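Local coordinates for proline dehydrogenase (Bradyrhizobium japonicum USDA 110, PDB 3HAZ), which probably oxidises L-proline to glutamate in two steps, uniting an FAD-dependent proline dehydrogenase with an NAD-dependent 1-pyrroline-5-carboxylate dehydrogenase in one chain, at residues A847-M852 with H873-T878; A769-L774 with F801-V806. One frame throughout, in Å; residues are numbered along the deposited sequence.

The two interactions illustrate how a sheet is held both by strand-to-strand pairing and by helices packed on its faces. Interaction 2 comes first along the chain and closes before interaction 1 opens. It joins neighbouring parallel strands 765-769 and 797-803 in the middle of a seven-stranded mixed sheet. Interaction 1 lies towards one margin of that sheet, where helix 839-855 packs on strand 873-876. Their centres are 21 Å apart and their nearest atoms about 7 Å apart. Strand 891-897 runs between strands 797-803 and 873-876, so hydrogen bonding connects the two places. Both belong to the aldehyde dehydrogenase part, away from the FAD and NAD sites, and build its frame, not a pocket.

Interaction 1: A847-M852 with H873-T878; sequences AHIARM and HIFELT
H873, whose ring lies under I849, has its ND1 hydrogen-bonded to the carbonyl oxygen of A871, a bond that helps to fix the ring's rotation. I849 CD1 stands over one face of this imidazole, 3.6 Å from the ring centroid and 15° off its normal, a CH-pi contact. The isoleucine's CG1 is anti to its carbonyl carbon (chi1 -78°), and from there the chain extends to carry CD1 over the ring while CG2 reaches the NE2 side. One helical turn on, M852 CB sits almost exactly above the centre of the F875 ring, with 3.4 Å from that CB to the centroid. Beyond CB the methionine bends twice, taking SD off to 5.2 Å from the same F875 centroid, a distant Met-aromatic contact, and to 4.1 Å from L877 CD1. The F875 tip also approaches the helix backbone, CZ lying 3.7 Å from I849 O. I874 packs on V814 and A815 of helix 804-819; E876 touches I811 there, its carboxylate held by R896 and H859. Strand 873-876 thus has a helix on each face, the axis of 847-852 making 37° with its own, the alpha/beta layering of an aldehyde dehydrogenase sheet.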
ATOM      1  N   ALA A 847     -39.711  19.834 -50.388  1.00 41.75           N
ATOM      2  CA  ALA A 847     -39.169  19.611 -51.724  1.00 35.48           C
ATOM      3  C   ALA A 847     -38.562  18.214 -51.843  1.00 33.55           C
ATOM      4  O   ALA A 847     -38.782  17.522 -52.836  1.00 37.58           O
ATOM      5  CB  ALA A 847     -38.133  20.680 -52.070  1.00 37.25           C
ATOM      6  N   HIS A 848     -37.796  17.805 -50.832  1.00 32.28           N
ATOM      7  CA  HIS A 848     -37.218  16.461 -50.805  1.00 37.48           C
ATOM      8  C   HIS A 848     -38.297  15.380 -50.754  1.00 34.90           C
ATOM      9  O   HIS A 848     -38.186  14.335 -51.405  1.00 29.68           O
ATOM     10  CB  HIS A 848     -36.278  16.298 -49.605  1.00 35.42           C
ATOM     11  CG  HIS A 848     -35.666  14.936 -49.501  1.00 34.68           C
ATOM     12  ND1 HIS A 848     -34.594  14.541 -50.272  1.00 31.52           N
ATOM     13  CD2 HIS A 848     -35.973  13.877 -48.715  1.00 33.83           C
ATOM     14  CE1 HIS A 848     -34.271  13.296 -49.972  1.00 35.58           C
ATOM     15  NE2 HIS A 848     -35.089  12.870 -49.026  1.00 35.63           N
ATOM     16  N   ILE A 849     -39.334  15.631 -49.965  1.00 35.84           N
ATOM     17  CA  ILE A 849     -40.454  14.705 -49.866  1.00 31.86           C
ATOM     18  C   ILE A 849     -41.152  14.546 -51.220  1.00 38.00           C
ATOM     19  O   ILE A 849     -41.432  13.427 -51.655  1.00 40.63           O
ATOM     20  CB  ILE A 849     -41.453  15.150 -48.782  1.00 30.76           C
ATOM     21  CG1 ILE A 849     -40.906  14.781 -47.398  1.00 31.78           C
ATOM     22  CG2 ILE A 849     -42.826  14.511 -49.014  1.00 34.27           C
ATOM     23  CD1 ILE A 849     -41.538  15.533 -46.246  1.00 28.99           C
ATOM     24  N   ALA A 850     -41.413  15.664 -51.892  1.00 40.25           N
ATOM     25  CA  ALA A 850     -42.036  15.625 -53.213  1.00 44.36           C
ATOM     26  C   ALA A 850     -41.194  14.800 -54.186  1.00 41.08           C
ATOM     27  O   ALA A 850     -41.714  13.957 -54.915  1.00 41.32           O
ATOM     28  CB  ALA A 850     -42.242  17.036 -53.751  1.00 41.55           C
ATOM     29  N   ARG A 851     -39.887  15.045 -54.181  1.00 40.69           N
ATOM     30  CA  ARG A 851     -38.965  14.323 -55.048  1.00 41.17           C
ATOM     31  C   ARG A 851     -38.937  12.825 -54.740  1.00 44.86           C
ATOM     32  O   ARG A 851     -38.945  11.993 -55.647  1.00 41.79           O
ATOM     33  CB  ARG A 851     -37.560  14.914 -54.919  1.00 47.36           C
ATOM     34  CG  ARG A 851     -36.509  14.234 -55.781  1.00 54.62           C
ATOM     35  N   MET A 852     -38.899  12.487 -53.455  1.00 41.41           N
ATOM     36  CA  MET A 852     -38.836  11.095 -53.034  1.00 36.43           C
ATOM     37  C   MET A 852     -40.107  10.341 -53.405  1.00 33.22           C
ATOM     38  O   MET A 852     -40.053   9.167 -53.762  1.00 33.79           O
ATOM     39  CB  MET A 852     -38.573  10.986 -51.525  1.00 34.97           C
ATOM     40  CG  MET A 852     -37.125  11.193 -51.109  1.00 39.75           C
ATOM     41  SD  MET A 852     -35.951   9.992 -51.787  1.00 41.69           S
ATOM     42  CE  MET A 852     -35.368  10.898 -53.222  1.00 45.95           C
ATOM     43  N   HIS A 873     -41.842  10.788 -42.297  1.00 34.37           N
ATOM     44  CA  HIS A 873     -42.005  10.163 -43.594  1.00 33.07           C
ATOM     45  C   HIS A 873     -41.048   8.990 -43.675  1.00 24.46           C
ATOM     46  O   HIS A 873     -39.935   9.053 -43.161  1.00 27.00           O
ATOM     47  CB  HIS A 873     -41.704  11.159 -44.721  1.00 30.52           C
ATOM     48  CG  HIS A 873     -42.840  12.080 -45.043  1.00 31.26           C
ATOM     49  ND1 HIS A 873     -43.197  13.137 -44.233  1.00 32.39           N
ATOM     50  CD2 HIS A 873     -43.685  12.116 -46.101  1.00 29.81           C
ATOM     51  CE1 HIS A 873     -44.220  13.777 -44.770  1.00 35.75           C
ATOM     52  NE2 HIS A 873     -44.537  13.177 -45.903  1.00 32.85           N
ATOM     53  N   ILE A 874     -41.483   7.915 -44.320  1.00 24.86           N
ATOM     54  CA  ILE A 874     -40.606   6.787 -44.555  1.00 24.62           C
ATOM     55  C   ILE A 874     -40.621   6.441 -46.032  1.00 28.37           C
ATOM     56  O   ILE A 874     -41.673   6.133 -46.598  1.00 23.49           O
ATOM     57  CB  ILE A 874     -41.034   5.549 -43.748  1.00 23.73           C
ATOM     58  CG1 ILE A 874     -41.091   5.885 -42.254  1.00 26.90           C
ATOM     59  CG2 ILE A 874     -40.073   4.400 -44.018  1.00 15.23           C
ATOM     60  CD1 ILE A 874     -41.868   4.873 -41.425  1.00 27.45           C
ATOM     61  N   PHE A 875     -39.450   6.504 -46.653  1.00 25.32           N
ATOM     62  CA  PHE A 875     -39.297   6.082 -48.036  1.00 29.86           C
ATOM     63  C   PHE A 875     -38.359   4.893 -48.079  1.00 33.13           C
ATOM     64  O   PHE A 875     -37.418   4.800 -47.284  1.00 23.82           O
ATOM     65  CB  PHE A 875     -38.718   7.208 -48.901  1.00 26.43           C
ATOM     66  CG  PHE A 875     -39.622   8.390 -49.037  1.00 24.56           C
ATOM     67  CD1 PHE A 875     -39.421   9.523 -48.262  1.00 24.32           C
ATOM     68  CD2 PHE A 875     -40.673   8.375 -49.939  1.00 28.63           C
ATOM     69  CE1 PHE A 875     -40.260  10.612 -48.384  1.00 32.02           C
ATOM     70  CE2 PHE A 875     -41.510   9.461 -50.065  1.00 29.33           C
ATOM     71  CZ  PHE A 875     -41.302  10.582 -49.290  1.00 33.72           C
ATOM     72  N   GLU A 876     -38.619   3.983 -49.008  1.00 28.88           N
ATOM     73  CA  GLU A 876     -37.688   2.896 -49.266  1.00 27.70           C
ATOM     74  C   GLU A 876     -37.000   3.141 -50.600  1.00 27.23           C
ATOM     75  O   GLU A 876     -37.652   3.381 -51.618  1.00 28.38           O
ATOM     76  CB  GLU A 876     -38.394   1.531 -49.260  1.00 26.60           C
ATOM     77  CG  GLU A 876     -37.499   0.385 -49.729  1.00 30.27           C
ATOM     78  CD  GLU A 876     -38.102  -0.990 -49.479  1.00 34.51           C
ATOM     79  OE1 GLU A 876     -39.208  -1.073 -48.906  1.00 31.42           O
ATOM     80  OE2 GLU A 876     -37.458  -1.992 -49.847  1.00 33.50           O
ATOM     81  N   LEU A 877     -35.678   3.097 -50.572  1.00 29.39           N
ATOM     82  CA  LEU A 877     -34.854   3.294 -51.749  1.00 30.72           C
ATOM     83  C   LEU A 877     -34.522   1.941 -52.350  1.00 35.11           C
ATOM     84  O   LEU A 877     -34.425   0.945 -51.633  1.00 30.67           O
ATOM     85  CB  LEU A 877     -33.541   3.966 -51.339  1.00 23.35           C
ATOM     86  CG  LEU A 877     -33.413   5.486 -51.205  1.00 35.52           C
ATOM     87  CD1 LEU A 877     -34.755   6.162 -50.933  1.00 36.04           C
ATOM     88  CD2 LEU A 877     -32.352   5.835 -50.131  1.00 22.60           C
ATOM     89  N   THR A 878     -34.315   1.917 -53.662  1.00 37.59           N
ATOM     90  CA  THR A 878     -33.787   0.741 -54.334  1.00 37.20           C
ATOM     91  C   THR A 878     -32.337   0.547 -53.925  1.00 38.29           C
ATOM     92  O   THR A 878     -31.904  -0.566 -53.637  1.00 37.15           O
ATOM     93  CB  THR A 878     -33.849   0.895 -55.866  1.00 44.31           C
ATOM     94  OG1 THR A 878     -35.216   0.918 -56.292  1.00 46.56           O
ATOM     95  CG2 THR A 878     -33.131  -0.256 -56.547  1.00 38.09           C
TER

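Interaction 2: A769-L774 with F801-V806; sequences ADATAL and FVQEDV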
ATOM      1  N   ALA A 769     -29.517  -3.161 -39.320  1.00 17.07           N
ATOM      2  CA  ALA A 769     -30.252  -4.117 -38.494  1.00 18.98           C
ATOM      3  C   ALA A 769     -30.345  -5.470 -39.203  1.00 18.32           C
ATOM      4  O   ALA A 769     -30.852  -5.543 -40.325  1.00 19.34           O
ATOM      5  CB  ALA A 769     -31.650  -3.580 -38.171  1.00 19.45           C
ATOM      6  N   ASP A 770     -29.849  -6.530 -38.562  1.00 19.72           N
ATOM      7  CA  ASP A 770     -29.946  -7.874 -39.140  1.00 19.41           C
ATOM      8  C   ASP A 770     -31.097  -8.657 -38.521  1.00 24.15           C
ATOM      9  O   ASP A 770     -31.795  -8.143 -37.648  1.00 21.73           O
ATOM     10  CB  ASP A 770     -28.610  -8.641 -39.053  1.00 20.26           C
ATOM     11  CG  ASP A 770     -28.221  -9.024 -37.631  1.00 23.24           C
ATOM     12  OD1 ASP A 770     -29.098  -9.170 -36.752  1.00 22.56           O
ATOM     13  OD2 ASP A 770     -27.010  -9.212 -37.400  1.00 22.88           O
ATOM     14  N   ALA A 771     -31.293  -9.894 -38.972  1.00 22.47           N
ATOM     15  CA  ALA A 771     -32.474 -10.665 -38.584  1.00 30.46           C
ATOM     16  C   ALA A 771     -32.424 -11.239 -37.169  1.00 28.12           C
ATOM     17  O   ALA A 771     -33.403 -11.837 -36.712  1.00 27.75           O
ATOM     18  CB  ALA A 771     -32.758 -11.772 -39.603  1.00 27.28           C
ATOM     19  N   THR A 772     -31.297 -11.073 -36.478  1.00 20.19           N
ATOM     20  CA  THR A 772     -31.233 -11.443 -35.070  1.00 21.73           C
ATOM     21  C   THR A 772     -31.671 -10.298 -34.162  1.00 27.43           C
ATOM     22  O   THR A 772     -31.769 -10.469 -32.947  1.00 26.14           O
ATOM     23  CB  THR A 772     -29.823 -11.892 -34.628  1.00 22.23           C
ATOM     24  OG1 THR A 772     -28.940 -10.758 -34.605  1.00 18.85           O
ATOM     25  CG2 THR A 772     -29.278 -12.964 -35.565  1.00 17.31           C
ATOM     26  N   ALA A 773     -31.922  -9.129 -34.737  1.00 24.68           N
ATOM     27  CA  ALA A 773     -32.353  -7.995 -33.928  1.00 27.45           C
ATOM     28  C   ALA A 773     -33.820  -8.167 -33.561  1.00 29.82           C
ATOM     29  O   ALA A 773     -34.604  -8.677 -34.358  1.00 28.35           O
ATOM     30  CB  ALA A 773     -32.145  -6.691 -34.680  1.00 19.37           C
ATOM     31  N   LEU A 774     -34.189  -7.743 -32.359  1.00 18.14           N
ATOM     32  CA  LEU A 774     -35.591  -7.742 -31.946  1.00 17.64           C
ATOM     33  C   LEU A 774     -36.354  -6.631 -32.665  1.00 24.57           C
ATOM     34  O   LEU A 774     -36.096  -5.448 -32.438  1.00 21.24           O
ATOM     35  CB  LEU A 774     -35.689  -7.556 -30.430  1.00 20.20           C
ATOM     36  CG  LEU A 774     -37.084  -7.640 -29.814  1.00 37.44           C
ATOM     37  CD1 LEU A 774     -37.708  -8.995 -30.089  1.00 32.55           C
ATOM     38  CD2 LEU A 774     -37.019  -7.365 -28.317  1.00 40.12           C
ATOM     39  N   PHE A 801     -30.650   0.315 -43.033  1.00 27.79           N
ATOM     40  CA  PHE A 801     -30.433  -0.924 -43.774  1.00 23.96           C
ATOM     41  C   PHE A 801     -31.020  -2.073 -42.951  1.00 26.33           C
ATOM     42  O   PHE A 801     -30.696  -2.225 -41.775  1.00 22.26           O
ATOM     43  CB  PHE A 801     -28.942  -1.182 -43.999  1.00 24.53           C
ATOM     44  CG  PHE A 801     -28.267  -0.191 -44.909  1.00 23.32           C
ATOM     45  CD1 PHE A 801     -28.225  -0.402 -46.284  1.00 20.81           C
ATOM     46  CD2 PHE A 801     -27.635   0.932 -44.389  1.00 25.31           C
ATOM     47  CE1 PHE A 801     -27.579   0.490 -47.120  1.00 21.33           C
ATOM     48  CE2 PHE A 801     -26.996   1.832 -45.222  1.00 19.70           C
ATOM     49  CZ  PHE A 801     -26.964   1.612 -46.588  1.00 22.95           C
ATOM     50  N   VAL A 802     -31.884  -2.873 -43.564  1.00 21.44           N
ATOM     51  CA  VAL A 802     -32.540  -3.974 -42.866  1.00 26.91           C
ATOM     52  C   VAL A 802     -32.501  -5.239 -43.722  1.00 25.87           C
ATOM     53  O   VAL A 802     -32.760  -5.183 -44.924  1.00 23.80           O
ATOM     54  CB  VAL A 802     -34.004  -3.631 -42.543  1.00 22.32           C
ATOM     55  CG1 VAL A 802     -34.734  -3.197 -43.814  1.00 20.83           C
ATOM     56  CG2 VAL A 802     -34.693  -4.830 -41.903  1.00 28.85           C
ATOM     57  N   GLN A 803     -32.155  -6.370 -43.112  1.00 24.48           N
ATOM     58  CA  GLN A 803     -32.023  -7.615 -43.863  1.00 26.92           C
ATOM     59  C   GLN A 803     -33.382  -8.013 -44.425  1.00 24.53           C
ATOM     60  O   GLN A 803     -34.409  -7.826 -43.774  1.00 24.47           O
ATOM     61  CB  GLN A 803     -31.422  -8.737 -43.004  1.00 24.95           C
ATOM     62  CG  GLN A 803     -29.901  -8.774 -43.009  1.00 31.88           C
ATOM     63  CD  GLN A 803     -29.321  -9.847 -42.086  1.00 33.58           C
ATOM     64  OE1 GLN A 803     -30.054 -10.542 -41.385  1.00 25.73           O
ATOM     65  NE2 GLN A 803     -27.999  -9.978 -42.082  1.00 27.51           N
ATOM     66  N   GLU A 804     -33.385  -8.541 -45.644  1.00 29.35           N
ATOM     67  CA  GLU A 804     -34.633  -8.767 -46.369  1.00 28.07           C
ATOM     68  C   GLU A 804     -35.614  -9.693 -45.652  1.00 23.71           C
ATOM     69  O   GLU A 804     -36.825  -9.492 -45.732  1.00 25.58           O
ATOM     70  CB  GLU A 804     -34.348  -9.274 -47.786  1.00 32.63           C
ATOM     71  CG  GLU A 804     -33.628 -10.608 -47.827  1.00 43.07           C
ATOM     72  CD  GLU A 804     -33.172 -10.969 -49.227  1.00 54.03           C
ATOM     73  OE1 GLU A 804     -33.500 -10.213 -50.168  1.00 52.07           O
ATOM     74  OE2 GLU A 804     -32.485 -12.004 -49.384  1.00 53.28           O
ATOM     75  N   ASP A 805     -35.097 -10.696 -44.946  1.00 24.47           N
ATOM     76  CA  ASP A 805     -35.960 -11.644 -44.236  1.00 26.84           C
ATOM     77  C   ASP A 805     -36.837 -11.002 -43.158  1.00 26.71           C
ATOM     78  O   ASP A 805     -37.864 -11.559 -42.781  1.00 25.11           O
ATOM     79  CB  ASP A 805     -35.145 -12.788 -43.625  1.00 31.94           C
ATOM     80  CG  ASP A 805     -34.815 -13.867 -44.633  1.00 38.86           C
ATOM     81  OD1 ASP A 805     -35.405 -13.859 -45.741  1.00 38.54           O
ATOM     82  OD2 ASP A 805     -33.965 -14.725 -44.316  1.00 34.16           O
ATOM     83  N   VAL A 806     -36.442  -9.836 -42.657  1.00 20.75           N
ATOM     84  CA  VAL A 806     -37.246  -9.194 -41.621  1.00 23.87           C
ATOM     85  C   VAL A 806     -37.719  -7.797 -42.028  1.00 24.65           C
ATOM     86  O   VAL A 806     -38.319  -7.080 -41.224  1.00 24.30           O
ATOM     87  CB  VAL A 806     -36.493  -9.138 -40.265  1.00 25.10           C
ATOM     88  CG1 VAL A 806     -36.282 -10.552 -39.708  1.00 22.34           C
ATOM     89  CG2 VAL A 806     -35.159  -8.403 -40.411  1.00 18.01           C
TER
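Q803 lays the face of its terminal amide over D770 CB, with Q803 CD and D770 CB 3.3 Å apart. Its CG lies beside the backbone N, roughly anti to the carbonyl carbon (chi1 -87°), and the chain runs extended beyond it, bringing OE1 to the backbone amide of A771. That N-to-OE1 bond is 2.8 Å long but bent, 146° at the hydrogen; the donor comes from the same side as D770 CB, tilted 50° out of the carbonyl plane. Just before it, the backbones run as neighbouring parallel strands. A769 N gives a nearly straight bond of 2.9 Å to F801 O, and A769 O accepts from Q803 N at 3.2 Å. Pairing between these segments ends here; the D770 backbone bonds instead with H921. D770 to A773 form a type I beta turn, and D770 OD1 takes both T772 N (2.9 Å) and T772 OG1 (2.7 Å) on the same face of its carboxylate, an Asx turn reinforced by a hydroxyl that also accepts from R923 N. Past the strand end, A771 CB rests 3.7 Å from V806 CG1, while T111 of helix 106-115 touches A771 and Q803, so the N-terminal part of the chain meets the aldehyde dehydrogenase sheet here. A leucine in place of Q803 would probably leave the A771 amide without its acceptor and the turn less firmly tied to the second strand. Strand 765-769, helix 775-787 and strand 797-803 make a beta-alpha-beta crossover, and this contact joins the start of its connection to the strand that completes it. Across the two segments the polar links are all between neutral groups, so the buried junction relies on directional amide hydrogen bonds, while the D770 carboxylate, probably charged, is engaged by T772 of its own turn and by S922 OG.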